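Local coordinates for flagellar protein FlgA (Thermotoga maritima, PDB 3FRN) that probably acts in the periplasm as a chaperone for assembly of the P-ring of the flagellar basal body, at residues E183-R191 with L199-P208; G237-A245 with F255-L264. One frame throughout, in Å; residues are numbered along the deposited sequence. Where two conformers were deposited one is given.

Interaction 1: E183-R191 with L199-P208; sequences EVVGKISRR and LTADMVKDPP
The carbonyl oxygen of M203 accepts the shortest hydrogen bond between the two segments, from R190 N at 2.7 Å, and the CB and CG of R190 also pack against it. This bond closes one end of a two-stranded antiparallel pairing in the SAF domain, where strand 188-189 runs beside strand 204-205. The pairing is completed by I188 and K205, which bond through both N-H groups; I188 N points at K205 O almost in line with the carbonyl, and V204 CA adds a C-H contact to I188 O.

The side chains of I188 and K205 leave the pair on one face and cross at a slant. Because CG1 of I188 lies beside its own backbone N (chi1 -67°), CD1 reaches along the partner chain to P208 CD at 3.7 Å, while CG2 is left near K205 CE. On the other face V204 packs its CG2 against K187 CD at 3.9 Å. The K187 chain, bent at chi2 (-91°), lies alongside D206 and sets CE against both carboxylate oxygens; its NZ makes a weak bond to E183 O and stays 4.5 Å from D206 OD2, too far for a salt bridge. With an alanine at K187 the methylene packing on V204 CG2 would be gone, and the D206 carboxylate is likely to lose its nearby positive charge.

The type II turn V184-K187 passes through G186, whose carbonyl oxygen rests on P207 CD. Deeper in the domain V184 CG1 meets L199 CD2, and both side chains touch V146 of strand 132-148. At the opposite end the R190 guanidinium carries K205 CD over one face, has V204 O in plane at its edge, and brings NH2 to 3.5 Å from K205 CB.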
ATOM      1  N   GLU A 183      -2.259 -13.042  11.534  1.00 44.16           N
ATOM      2  CA  GLU A 183      -0.853 -12.878  11.173  1.00 45.74           C
ATOM      3  C   GLU A 183      -0.029 -12.263  12.302  1.00 46.10           C
ATOM      4  O   GLU A 183       1.185 -12.450  12.354  1.00 49.21           O
ATOM      5  CB  GLU A 183      -0.711 -12.000   9.931  1.00 46.41           C
ATOM      6  CG  GLU A 183      -1.290 -12.583   8.663  1.00 44.12           C
ATOM      7  CD  GLU A 183      -1.321 -11.580   7.514  1.00 48.24           C
ATOM      8  OE1 GLU A 183      -2.231 -11.678   6.667  1.00 55.19           O
ATOM      9  OE2 GLU A 183      -0.443 -10.690   7.457  1.00 56.72           O
ATOM     10  N   VAL A 184      -0.687 -11.531  13.198  1.00 44.20           N
ATOM     11  CA  VAL A 184       0.017 -10.764  14.229  1.00 44.00           C
ATOM     12  C   VAL A 184      -0.138 -11.300  15.656  1.00 46.29           C
ATOM     13  O   VAL A 184       0.715 -11.035  16.502  1.00 46.31           O
ATOM     14  CB  VAL A 184      -0.397  -9.282  14.231  1.00 41.98           C
ATOM     15  CG1 VAL A 184       0.824  -8.411  14.402  1.00 48.25           C
ATOM     16  CG2 VAL A 184      -1.098  -8.921  12.945  1.00 44.85           C
ATOM     17  N   VAL A 185      -1.220 -12.025  15.939  1.00 44.98           N
ATOM     18  CA  VAL A 185      -1.421 -12.565  17.293  1.00 48.27           C
ATOM     19  C   VAL A 185      -0.340 -13.577  17.669  1.00 45.98           C
ATOM     20  O   VAL A 185      -0.039 -14.497  16.903  1.00 46.06           O
ATOM     21  CB  VAL A 185      -2.833 -13.178  17.523  1.00 49.74           C
ATOM     22  CG1 VAL A 185      -3.852 -12.076  17.709  1.00 51.63           C
ATOM     23  CG2 VAL A 185      -3.233 -14.129  16.386  1.00 53.39           C
ATOM     24  N   GLY A 186       0.242 -13.383  18.848  1.00 41.50           N
ATOM     25  CA  GLY A 186       1.345 -14.207  19.302  1.00 41.35           C
ATOM     26  C   GLY A 186       2.683 -13.525  19.110  1.00 43.84           C
ATOM     27  O   GLY A 186       3.678 -13.931  19.712  1.00 48.91           O
ATOM     28  N   LYS A 187       2.712 -12.488  18.273  1.00 41.88           N
ATOM     29  CA  LYS A 187       3.933 -11.736  18.022  1.00 36.87           C
ATOM     30  C   LYS A 187       4.254 -10.851  19.211  1.00 38.11           C
ATOM     31  O   LYS A 187       3.370 -10.473  19.973  1.00 39.40           O
ATOM     32  CB  LYS A 187       3.814 -10.873  16.762  1.00 38.73           C
ATOM     33  CG  LYS A 187       3.760 -11.644  15.444  1.00 42.95           C
ATOM     34  CD  LYS A 187       5.135 -11.843  14.843  1.00 39.86           C
ATOM     35  CE  LYS A 187       5.065 -12.687  13.570  1.00 45.03           C
ATOM     36  NZ  LYS A 187       4.539 -11.931  12.394  1.00 46.52           N
ATOM     37  N   ILE A 188       5.530 -10.514  19.340  1.00 37.40           N
ATOM     38  CA  ILE A 188       6.037  -9.719  20.446  1.00 40.88           C
ATOM     39  C   ILE A 188       6.460  -8.349  19.911  1.00 38.30           C
ATOM     40  O   ILE A 188       7.250  -8.266  18.981  1.00 42.45           O
ATOM     41  CB  ILE A 188       7.216 -10.466  21.144  1.00 38.04           C
ATOM     42  CG1 ILE A 188       6.689 -11.731  21.830  1.00 41.67           C
ATOM     43  CG2 ILE A 188       7.934  -9.576  22.151  1.00 35.53           C
ATOM     44  CD1 ILE A 188       7.757 -12.695  22.250  1.00 47.51           C
ATOM     45  N   SER A 189       5.915  -7.289  20.491  1.00 37.58           N
ATOM     46  CA  SER A 189       6.249  -5.928  20.098  1.00 38.22           C
ATOM     47  C   SER A 189       7.712  -5.576  20.374  1.00 38.88           C
ATOM     48  O   SER A 189       8.225  -5.819  21.464  1.00 35.29           O
ATOM     49  CB  SER A 189       5.357  -4.940  20.838  1.00 39.00           C
ATOM     50  OG  SER A 189       5.593  -3.620  20.374  1.00 45.37           O
ATOM     51  N   ARG A 190       8.378  -4.989  19.385  1.00 40.29           N
ATOM     52  CA  ARG A 190       9.750  -4.532  19.569  1.00 38.52           C
ATOM     53  C   ARG A 190       9.757  -3.116  20.132  1.00 37.64           C
ATOM     54  O   ARG A 190      10.808  -2.591  20.501  1.00 39.91           O
ATOM     55  CB  ARG A 190      10.530  -4.580  18.249  1.00 38.05           C
ATOM     56  CG  ARG A 190      10.661  -5.972  17.629  1.00 43.44           C
ATOM     57  CD  ARG A 190      11.304  -5.917  16.252  1.00 41.25           C
ATOM     58  NE  ARG A 190      12.742  -6.153  16.320  1.00 60.13           N
ATOM     59  CZ  ARG A 190      13.352  -7.218  15.804  1.00 69.57           C
ATOM     60  NH1 ARG A 190      14.666  -7.349  15.921  1.00 70.77           N
ATOM     61  NH2 ARG A 190      12.657  -8.149  15.163  1.00 70.72           N
ATOM     62  N   ARG A 191       8.585  -2.488  20.185  1.00 36.79           N
ATOM     63  CA  ARG A 191       8.504  -1.092  20.620  1.00 40.18           C
ATOM     64  C   ARG A 191       7.252  -0.674  21.394  1.00 42.74           C
ATOM     65  O   ARG A 191       6.249  -1.403  21.462  1.00 41.35           O
ATOM     66  CB  ARG A 191       8.759  -0.116  19.453  1.00 38.74           C
ATOM     67  CG  ARG A 191       8.316  -0.576  18.085  1.00 43.48           C
ATOM     68  CD  ARG A 191       8.965   0.290  17.015  1.00 57.24           C
ATOM     69  NE  ARG A 191      10.420   0.307  17.157  1.00 65.59           N
ATOM     70  CZ  ARG A 191      11.250  -0.525  16.532  1.00 74.57           C
ATOM     71  NH1 ARG A 191      10.782  -1.450  15.700  1.00 74.43           N
ATOM     72  NH2 ARG A 191      12.557  -0.430  16.735  1.00 70.94           N
ATOM     73  N   LEU A 199       0.166  -1.539  12.165  1.00 37.55           N
ATOM     74  CA  LEU A 199       1.185  -2.496  12.550  1.00 38.70           C
ATOM     75  C   LEU A 199       1.953  -2.887  11.311  1.00 37.07           C
ATOM     76  O   LEU A 199       1.361  -3.080  10.258  1.00 36.32           O
ATOM     77  CB  LEU A 199       0.539  -3.721  13.212  1.00 40.03           C
ATOM     78  CG  LEU A 199       1.006  -4.047  14.633  1.00 43.41           C
ATOM     79  CD1 LEU A 199       1.394  -2.787  15.375  1.00 36.21           C
ATOM     80  CD2 LEU A 199      -0.079  -4.766  15.413  1.00 34.40           C
ATOM     81  N   THR A 200       3.275  -2.957  11.421  1.00 37.34           N
ATOM     82  CA  THR A 200       4.105  -3.416  10.317  1.00 36.63           C
ATOM     83  C   THR A 200       5.111  -4.469  10.780  1.00 39.24           C
ATOM     84  O   THR A 200       5.482  -4.507  11.951  1.00 46.07           O
ATOM     85  CB  THR A 200       4.870  -2.257   9.602  1.00 37.31           C
ATOM     86  OG1 THR A 200       5.814  -1.664  10.499  1.00 44.02           O
ATOM     87  CG2 THR A 200       3.918  -1.180   9.065  1.00 34.49           C
ATOM     88  N   ALA A 201       5.558  -5.301   9.839  1.00 39.25           N
ATOM     89  CA  ALA A 201       6.481  -6.399  10.102  1.00 38.35           C
ATOM     90  C   ALA A 201       7.719  -6.018  10.924  1.00 37.06           C
ATOM     91  O   ALA A 201       8.166  -6.783  11.781  1.00 41.44           O
ATOM     92  CB  ALA A 201       6.890  -7.045   8.786  1.00 36.03           C
ATOM     93  N   ASP A 202       8.233  -4.815  10.688  1.00 40.65           N
ATOM     94  CA  ASP A 202       9.468  -4.351  11.320  0.50 41.53           C
ATOM     95  C   ASP A 202       9.297  -3.926  12.778  1.00 42.51           C
ATOM     96  O   ASP A 202      10.267  -3.564  13.440  1.00 46.32           O
ATOM     97  CB  ASP A 202      10.070  -3.198  10.512  0.50 45.35           C
ATOM     98  CG  ASP A 202       9.050  -2.122  10.176  0.50 49.45           C
ATOM     99  OD1 ASP A 202       8.256  -2.317   9.226  0.50 46.22           O
ATOM    100  OD2 ASP A 202       9.052  -1.076  10.856  0.50 52.68           O
ATOM    101  N   MET A 203       8.068  -3.973  13.284  1.00 40.15           N
ATOM    102  CA  MET A 203       7.790  -3.510  14.645  1.00 41.45           C
ATOM    103  C   MET A 203       7.595  -4.649  15.626  1.00 43.55           C
ATOM    104  O   MET A 203       7.528  -4.441  16.844  1.00 41.86           O
ATOM    105  CB  MET A 203       6.553  -2.621  14.646  1.00 43.44           C
ATOM    106  CG  MET A 203       6.663  -1.471  13.679  1.00 43.26           C
ATOM    107  SD  MET A 203       5.563  -0.126  14.069  1.00 44.16           S
ATOM    108  CE  MET A 203       4.008  -0.852  13.736  1.00 17.70           C
ATOM    109  N   VAL A 204       7.498  -5.855  15.085  1.00 39.44           N
ATOM    110  CA  VAL A 204       7.183  -7.024  15.876  1.00 36.61           C
ATOM    111  C   VAL A 204       8.217  -8.104  15.614  1.00 38.41           C
ATOM    112  O   VAL A 204       8.955  -8.047  14.633  1.00 34.85           O
ATOM    113  CB  VAL A 204       5.754  -7.560  15.560  1.00 37.11           C
ATOM    114  CG1 VAL A 204       4.694  -6.519  15.882  1.00 31.84           C
ATOM    115  CG2 VAL A 204       5.636  -8.009  14.112  1.00 33.46           C
ATOM    116  N   LYS A 205       8.286  -9.079  16.509  1.00 38.36           N
ATOM    117  CA  LYS A 205       9.116 -10.245  16.270  1.00 37.18           C
ATOM    118  C   LYS A 205       8.368 -11.474  16.711  1.00 35.02           C
ATOM    119  O   LYS A 205       7.438 -11.386  17.511  1.00 37.99           O
ATOM    120  CB  LYS A 205      10.469 -10.134  16.981  1.00 37.05           C
ATOM    121  CG  LYS A 205      10.418 -10.086  18.489  1.00 35.66           C
ATOM    122  CD  LYS A 205      11.821 -10.060  19.053  1.00 39.09           C
ATOM    123  CE  LYS A 205      11.803  -9.786  20.540  1.00 43.23           C
ATOM    124  NZ  LYS A 205      13.063  -9.120  20.976  1.00 52.13           N
ATOM    125  N   ASP A 206       8.773 -12.616  16.174  1.00 35.45           N
ATOM    126  CA  ASP A 206       8.170 -13.889  16.518  1.00 37.13           C
ATOM    127  C   ASP A 206       8.475 -14.275  17.966  1.00 38.25           C
ATOM    128  O   ASP A 206       9.487 -13.842  18.523  1.00 41.44           O
ATOM    129  CB  ASP A 206       8.660 -14.960  15.545  1.00 40.87           C
ATOM    130  CG  ASP A 206       8.038 -14.824  14.164  1.00 47.46           C
ATOM    131  OD1 ASP A 206       7.133 -15.624  13.841  1.00 51.70           O
ATOM    132  OD2 ASP A 206       8.442 -13.915  13.404  1.00 57.47           O
ATOM    133  N   PRO A 207       7.581 -15.061  18.598  1.00 39.07           N
ATOM    134  CA  PRO A 207       7.881 -15.625  19.919  1.00 37.73           C
ATOM    135  C   PRO A 207       9.074 -16.585  19.865  1.00 37.24           C
ATOM    136  O   PRO A 207       9.263 -17.269  18.854  1.00 35.73           O
ATOM    137  CB  PRO A 207       6.597 -16.382  20.278  1.00 41.60           C
ATOM    138  CG  PRO A 207       5.923 -16.646  18.968  1.00 42.53           C
ATOM    139  CD  PRO A 207       6.239 -15.449  18.128  1.00 37.48           C
ATOM    140  N   PRO A 208       9.899 -16.611  20.927  1.00 35.89           N
ATOM    141  CA  PRO A 208      11.100 -17.465  20.964  1.00 41.34           C
ATOM    142  C   PRO A 208      10.736 -18.931  21.092  1.00 48.43           C
ATOM    143  O   PRO A 208       9.692 -19.249  21.650  1.00 40.56           O
ATOM    144  CB  PRO A 208      11.843 -16.990  22.218  1.00 44.89           C
ATOM    145  CG  PRO A 208      11.206 -15.695  22.604  1.00 47.57           C
ATOM    146  CD  PRO A 208       9.781 -15.804  22.151  1.00 42.43           C
TER

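Interaction 2: G237-A245 with F255-L264; sequences GYLGETVRA and FGRVERGPVL
A β-hairpin of the C-terminal domain, strands 242-246 and 253-259, carries this contact, continued by the type II turn Y238-E241 that precedes its first strand. V243 and G256 form the hydrogen-bonded pair: V243 N reaches G256 O at 2.7 Å, but the return bond from G256 N to V243 O is weak. T242 and R257 come together as a non-hydrogen-bonded pair, with T242 CA making a C-H contact to G256 O. Next along, V258 N bonds to E241 O at 2.7 Å, nearly straight onto the carbonyl, and R257 CA lies close to the same oxygen. G240 N then returns a bond to V258 O, so V258 is held through both its backbone polar atoms.

Its side chain fills the bend: CB sits 3.2 Å from Y238 O, CG1 meets L239 CD2, and CG2 meets V243 CG2. With CG1 anti to the backbone N (chi1 -180°), CG2 is the methyl turned to V243. L239 lies across V258 at about a right angle, its CD1 reaching on to R260 N at 3.5 Å. Within the five-stranded sheet of this domain, strand 263-266 pairs with 253-259. From it L264 CD1 reaches A245 CB at 3.8 Å and occupies the place where a side chain on G256 would project, so a β-carbon at that glycine would clash with it.

On the other face T242 CG2 touches F255 CD2 at 3.7 Å. R244 and F255 extend side by side, NH1 lying 3.8 Å from CE2 of the ring, with guanidinium and ring planes 52° apart. The R244 guanidinium is also held by a salt bridge to E235 and a hydrogen bond to Y253 OH, and the F255 ring meets that of Y253 edge-to-face.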
ATOM      1  N   GLY A 237      15.428 -18.048  23.416  1.00 44.24           N
ATOM      2  CA  GLY A 237      16.156 -18.556  22.249  1.00 38.46           C
ATOM      3  C   GLY A 237      15.318 -19.068  21.095  1.00 36.99           C
ATOM      4  O   GLY A 237      14.176 -19.506  21.270  1.00 36.27           O
ATOM      5  N   TYR A 238      15.895 -19.013  19.902  1.00 33.36           N
ATOM      6  CA  TYR A 238      15.217 -19.501  18.700  1.00 38.32           C
ATOM      7  C   TYR A 238      15.939 -20.769  18.257  1.00 35.55           C
ATOM      8  O   TYR A 238      17.018 -21.053  18.768  1.00 41.04           O
ATOM      9  CB  TYR A 238      15.236 -18.426  17.588  1.00 37.87           C
ATOM     10  CG  TYR A 238      14.441 -17.164  17.923  1.00 39.26           C
ATOM     11  CD1 TYR A 238      13.071 -17.102  17.695  1.00 39.03           C
ATOM     12  CD2 TYR A 238      15.058 -16.046  18.471  1.00 43.18           C
ATOM     13  CE1 TYR A 238      12.333 -15.978  18.003  1.00 35.39           C
ATOM     14  CE2 TYR A 238      14.327 -14.909  18.788  1.00 36.36           C
ATOM     15  CZ  TYR A 238      12.968 -14.882  18.542  1.00 42.60           C
ATOM     16  OH  TYR A 238      12.236 -13.762  18.840  1.00 43.57           O
ATOM     17  N   LEU A 239      15.364 -21.537  17.363  1.00 45.94           N
ATOM     18  CA  LEU A 239      16.031 -22.648  16.728  1.00 41.94           C
ATOM     19  C   LEU A 239      17.386 -22.313  16.220  1.00 39.50           C
ATOM     20  O   LEU A 239      17.531 -21.337  15.594  1.00 46.69           O
ATOM     21  CB  LEU A 239      15.213 -23.038  15.534  1.00 46.90           C
ATOM     22  CG  LEU A 239      14.633 -24.420  15.645  1.00 51.99           C
ATOM     23  CD1 LEU A 239      15.793 -25.396  15.437  1.00 44.42           C
ATOM     24  CD2 LEU A 239      13.918 -24.602  16.999  1.00 52.13           C
ATOM     25  N   GLY A 240      18.370 -23.154  16.447  1.00 40.55           N
ATOM     26  CA  GLY A 240      19.703 -22.942  15.895  1.00 25.99           C
ATOM     27  C   GLY A 240      20.552 -22.062  16.759  1.00 38.17           C
ATOM     28  O   GLY A 240      21.775 -21.993  16.565  1.00 32.56           O
ATOM     29  N   GLU A 241      19.927 -21.367  17.709  1.00 33.71           N
ATOM     30  CA  GLU A 241      20.722 -20.536  18.595  1.00 36.34           C
ATOM     31  C   GLU A 241      21.292 -21.382  19.701  1.00 39.75           C
ATOM     32  O   GLU A 241      20.693 -22.391  20.094  1.00 38.80           O
ATOM     33  CB  GLU A 241      19.932 -19.351  19.153  1.00 33.83           C
ATOM     34  CG  GLU A 241      19.526 -18.363  18.051  1.00 28.43           C
ATOM     35  CD  GLU A 241      18.781 -17.158  18.572  1.00 50.19           C
ATOM     36  OE1 GLU A 241      18.129 -17.274  19.636  1.00 39.63           O
ATOM     37  OE2 GLU A 241      18.844 -16.100  17.904  1.00 41.32           O
ATOM     38  N   THR A 242      22.468 -20.974  20.166  1.00 33.38           N
ATOM     39  CA  THR A 242      23.105 -21.569  21.314  1.00 36.88           C
ATOM     40  C   THR A 242      22.739 -20.768  22.565  1.00 39.01           C
ATOM     41  O   THR A 242      23.107 -19.596  22.698  1.00 38.82           O
ATOM     42  CB  THR A 242      24.636 -21.617  21.134  1.00 39.16           C
ATOM     43  OG1 THR A 242      24.965 -22.371  19.956  1.00 38.77           O
ATOM     44  CG2 THR A 242      25.290 -22.255  22.340  1.00 33.34           C
ATOM     45  N   VAL A 243      22.006 -21.414  23.471  1.00 41.18           N
ATOM     46  CA  VAL A 243      21.573 -20.807  24.726  1.00 42.95           C
ATOM     47  C   VAL A 243      22.270 -21.467  25.928  1.00 45.29           C
ATOM     48  O   VAL A 243      22.411 -22.697  25.982  1.00 47.01           O
ATOM     49  CB  VAL A 243      20.036 -20.910  24.909  1.00 39.20           C
ATOM     50  CG1 VAL A 243      19.612 -20.172  26.140  1.00 48.57           C
ATOM     51  CG2 VAL A 243      19.315 -20.313  23.721  1.00 47.95           C
ATOM     52  N   ARG A 244      22.708 -20.645  26.881  1.00 47.37           N
ATOM     53  CA  ARG A 244      23.292 -21.134  28.134  1.00 45.55           C
ATOM     54  C   ARG A 244      22.196 -21.716  29.019  1.00 43.43           C
ATOM     55  O   ARG A 244      21.062 -21.240  28.995  1.00 42.65           O
ATOM     56  CB  ARG A 244      24.024 -20.001  28.851  1.00 45.12           C
ATOM     57  CG  ARG A 244      24.858 -19.161  27.904  1.00 53.94           C
ATOM     58  CD  ARG A 244      25.264 -17.842  28.514  1.00 60.12           C
ATOM     59  NE  ARG A 244      25.641 -16.872  27.487  1.00 61.81           N
ATOM     60  CZ  ARG A 244      26.879 -16.701  27.027  1.00 65.76           C
ATOM     61  NH1 ARG A 244      27.881 -17.435  27.494  1.00 67.73           N
ATOM     62  NH2 ARG A 244      27.115 -15.790  26.094  1.00 66.59           N
ATOM     63  N   ALA A 245      22.533 -22.755  29.780  1.00 41.40           N
ATOM     64  CA  ALA A 245      21.559 -23.467  30.609  1.00 39.61           C
ATOM     65  C   ALA A 245      22.215 -24.083  31.846  1.00 40.00           C
ATOM     66  O   ALA A 245      23.451 -24.146  31.924  1.00 42.62           O
ATOM     67  CB  ALA A 245      20.844 -24.544  29.789  1.00 33.96           C
ATOM     68  N   PHE A 255      26.619 -25.095  27.408  1.00 50.29           N
ATOM     69  CA  PHE A 255      26.262 -24.498  26.129  1.00 43.81           C
ATOM     70  C   PHE A 255      25.356 -25.495  25.426  1.00 40.62           C
ATOM     71  O   PHE A 255      25.657 -26.691  25.398  1.00 29.44           O
ATOM     72  CB  PHE A 255      27.502 -24.271  25.260  1.00 47.04           C
ATOM     73  CG  PHE A 255      28.202 -22.964  25.508  1.00 47.17           C
ATOM     74  CD1 PHE A 255      29.467 -22.941  26.089  1.00 57.48           C
ATOM     75  CD2 PHE A 255      27.614 -21.762  25.136  1.00 50.81           C
ATOM     76  CE1 PHE A 255      30.133 -21.736  26.311  1.00 57.56           C
ATOM     77  CE2 PHE A 255      28.269 -20.554  25.357  1.00 53.72           C
ATOM     78  CZ  PHE A 255      29.531 -20.542  25.942  1.00 57.24           C
ATOM     79  N   GLY A 256      24.265 -25.003  24.849  1.00 40.57           N
ATOM     80  CA  GLY A 256      23.316 -25.868  24.180  1.00 40.72           C
ATOM     81  C   GLY A 256      22.530 -25.188  23.087  1.00 39.02           C
ATOM     82  O   GLY A 256      21.947 -24.125  23.302  1.00 42.17           O
ATOM     83  N   ARG A 257      22.517 -25.806  21.912  1.00 38.93           N
ATOM     84  CA  ARG A 257      21.769 -25.281  20.780  1.00 39.14           C
ATOM     85  C   ARG A 257      20.311 -25.696  20.864  1.00 36.68           C
ATOM     86  O   ARG A 257      19.991 -26.848  21.194  1.00 32.38           O
ATOM     87  CB  ARG A 257      22.381 -25.724  19.448  1.00 37.41           C
ATOM     88  CG  ARG A 257      22.436 -27.230  19.244  1.00 52.59           C
ATOM     89  CD  ARG A 257      23.342 -27.645  18.085  1.00 51.48           C
ATOM     90  NE  ARG A 257      22.626 -27.758  16.815  1.00 67.65           N
ATOM     91  CZ  ARG A 257      23.095 -28.393  15.742  1.00 79.44           C
ATOM     92  NH1 ARG A 257      22.372 -28.442  14.631  1.00 84.82           N
ATOM     93  NH2 ARG A 257      24.283 -28.987  15.775  1.00 85.50           N
ATOM     94  N   VAL A 258      19.424 -24.749  20.586  1.00 36.72           N
ATOM     95  CA  VAL A 258      18.007 -25.057  20.463  1.00 30.73           C
ATOM     96  C   VAL A 258      17.803 -25.868  19.191  1.00 39.92           C
ATOM     97  O   VAL A 258      18.178 -25.446  18.087  1.00 33.55           O
ATOM     98  CB  VAL A 258      17.168 -23.782  20.410  1.00 38.78           C
ATOM     99  CG1 VAL A 258      15.676 -24.110  20.286  1.00 32.30           C
ATOM    100  CG2 VAL A 258      17.450 -22.917  21.631  1.00 25.13           C
ATOM    101  N   GLU A 259      17.233 -27.054  19.362  1.00 38.55           N
ATOM    102  CA  GLU A 259      16.966 -27.921  18.243  1.00 39.88           C
ATOM    103  C   GLU A 259      15.466 -28.094  18.067  1.00 39.72           C
ATOM    104  O   GLU A 259      14.685 -27.877  19.009  1.00 34.82           O
ATOM    105  CB  GLU A 259      17.651 -29.283  18.421  1.00 35.36           C
ATOM    106  CG  GLU A 259      19.168 -29.204  18.505  1.00 43.23           C
ATOM    107  CD  GLU A 259      19.862 -30.334  17.766  1.00 53.10           C
ATOM    108  OE1 GLU A 259      19.259 -31.417  17.615  1.00 59.31           O
ATOM    109  OE2 GLU A 259      21.016 -30.138  17.331  1.00 56.55           O
ATOM    110  N   ARG A 260      15.058 -28.483  16.865  1.00 38.47           N
ATOM    111  CA  ARG A 260      13.709 -28.988  16.638  1.00 40.00           C
ATOM    112  C   ARG A 260      13.239 -29.848  17.807  1.00 43.01           C
ATOM    113  O   ARG A 260      13.831 -30.886  18.102  1.00 46.15           O
ATOM    114  CB  ARG A 260      13.647 -29.789  15.336  1.00 36.96           C
ATOM    115  CG  ARG A 260      12.255 -30.278  14.974  1.00 40.42           C
ATOM    116  CD  ARG A 260      12.257 -31.016  13.645  1.00 41.51           C
ATOM    117  NE  ARG A 260      13.241 -32.094  13.620  1.00 51.59           N
ATOM    118  CZ  ARG A 260      13.519 -32.827  12.546  1.00 56.59           C
ATOM    119  NH1 ARG A 260      14.429 -33.789  12.615  1.00 61.32           N
ATOM    120  NH2 ARG A 260      12.888 -32.597  11.403  1.00 57.87           N
ATOM    121  N   GLY A 261      12.172 -29.410  18.466  1.00 52.52           N
ATOM    122  CA  GLY A 261      11.608 -30.148  19.581  1.00 56.93           C
ATOM    123  C   GLY A 261      10.545 -29.360  20.321  1.00 61.65           C
ATOM    124  O   GLY A 261       9.362 -29.437  19.994  1.00 65.76           O
ATOM    125  N   PRO A 262      10.972 -28.598  21.324  1.00 62.10           N
ATOM    126  CA  PRO A 262      12.340 -28.074  21.365  1.00 60.77           C
ATOM    127  C   PRO A 262      13.179 -28.761  22.437  1.00 56.80           C
ATOM    128  O   PRO A 262      12.874 -28.648  23.624  1.00 57.68           O
ATOM    129  CB  PRO A 262      12.134 -26.601  21.724  1.00 62.24           C
ATOM    130  CG  PRO A 262      10.861 -26.582  22.492  1.00 65.76           C
ATOM    131  CD  PRO A 262       9.995 -27.646  21.879  1.00 65.18           C
ATOM    132  N   VAL A 263      14.224 -29.467  22.015  1.00 50.61           N
ATOM    133  CA  VAL A 263      15.268 -29.910  22.931  1.00 45.25           C
ATOM    134  C   VAL A 263      16.511 -29.033  22.817  1.00 43.68           C
ATOM    135  O   VAL A 263      16.746 -28.404  21.784  1.00 44.24           O
ATOM    136  CB  VAL A 263      15.661 -31.376  22.672  1.00 41.02           C
ATOM    137  CG1 VAL A 263      14.428 -32.267  22.699  1.00 47.28           C
ATOM    138  CG2 VAL A 263      16.390 -31.503  21.343  1.00 37.57           C
ATOM    139  N   LEU A 264      17.302 -28.995  23.883  1.00 42.05           N
ATOM    140  CA  LEU A 264      18.663 -28.481  23.808  1.00 34.33           C
ATOM    141  C   LEU A 264      19.597 -29.612  23.445  1.00 32.76           C
ATOM    142  O   LEU A 264      19.419 -30.746  23.880  1.00 32.87           O
ATOM    143  CB  LEU A 264      19.122 -27.871  25.132  1.00 33.68           C
ATOM    144  CG  LEU A 264      18.915 -26.385  25.431  1.00 33.45           C
ATOM    145  CD1 LEU A 264      20.065 -25.890  26.289  1.00 33.30           C
ATOM    146  CD2 LEU A 264      18.803 -25.539  24.163  1.00 37.10           C
TER

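The two contacts follow one another along the chain: interaction 1 is complete before interaction 2 begins, and their centres lie about 21 Å apart on the same side of the chain's centre. All four segments belong to the region related to P-ring formation chaperones, yet they lie in different sheets, the two-stranded 188-189/204-205 pairing and the five-stranded sheet that includes 242-246, 253-259 and 263-266. They meet where P207 and P208 lead out of interaction 1. There Y238 OH makes a probable hydrogen bond to D206 O at 2.8 Å, and its ring packs on P208, a direct contact between the SAF part and the C-terminal sheet beside the chain that connects them.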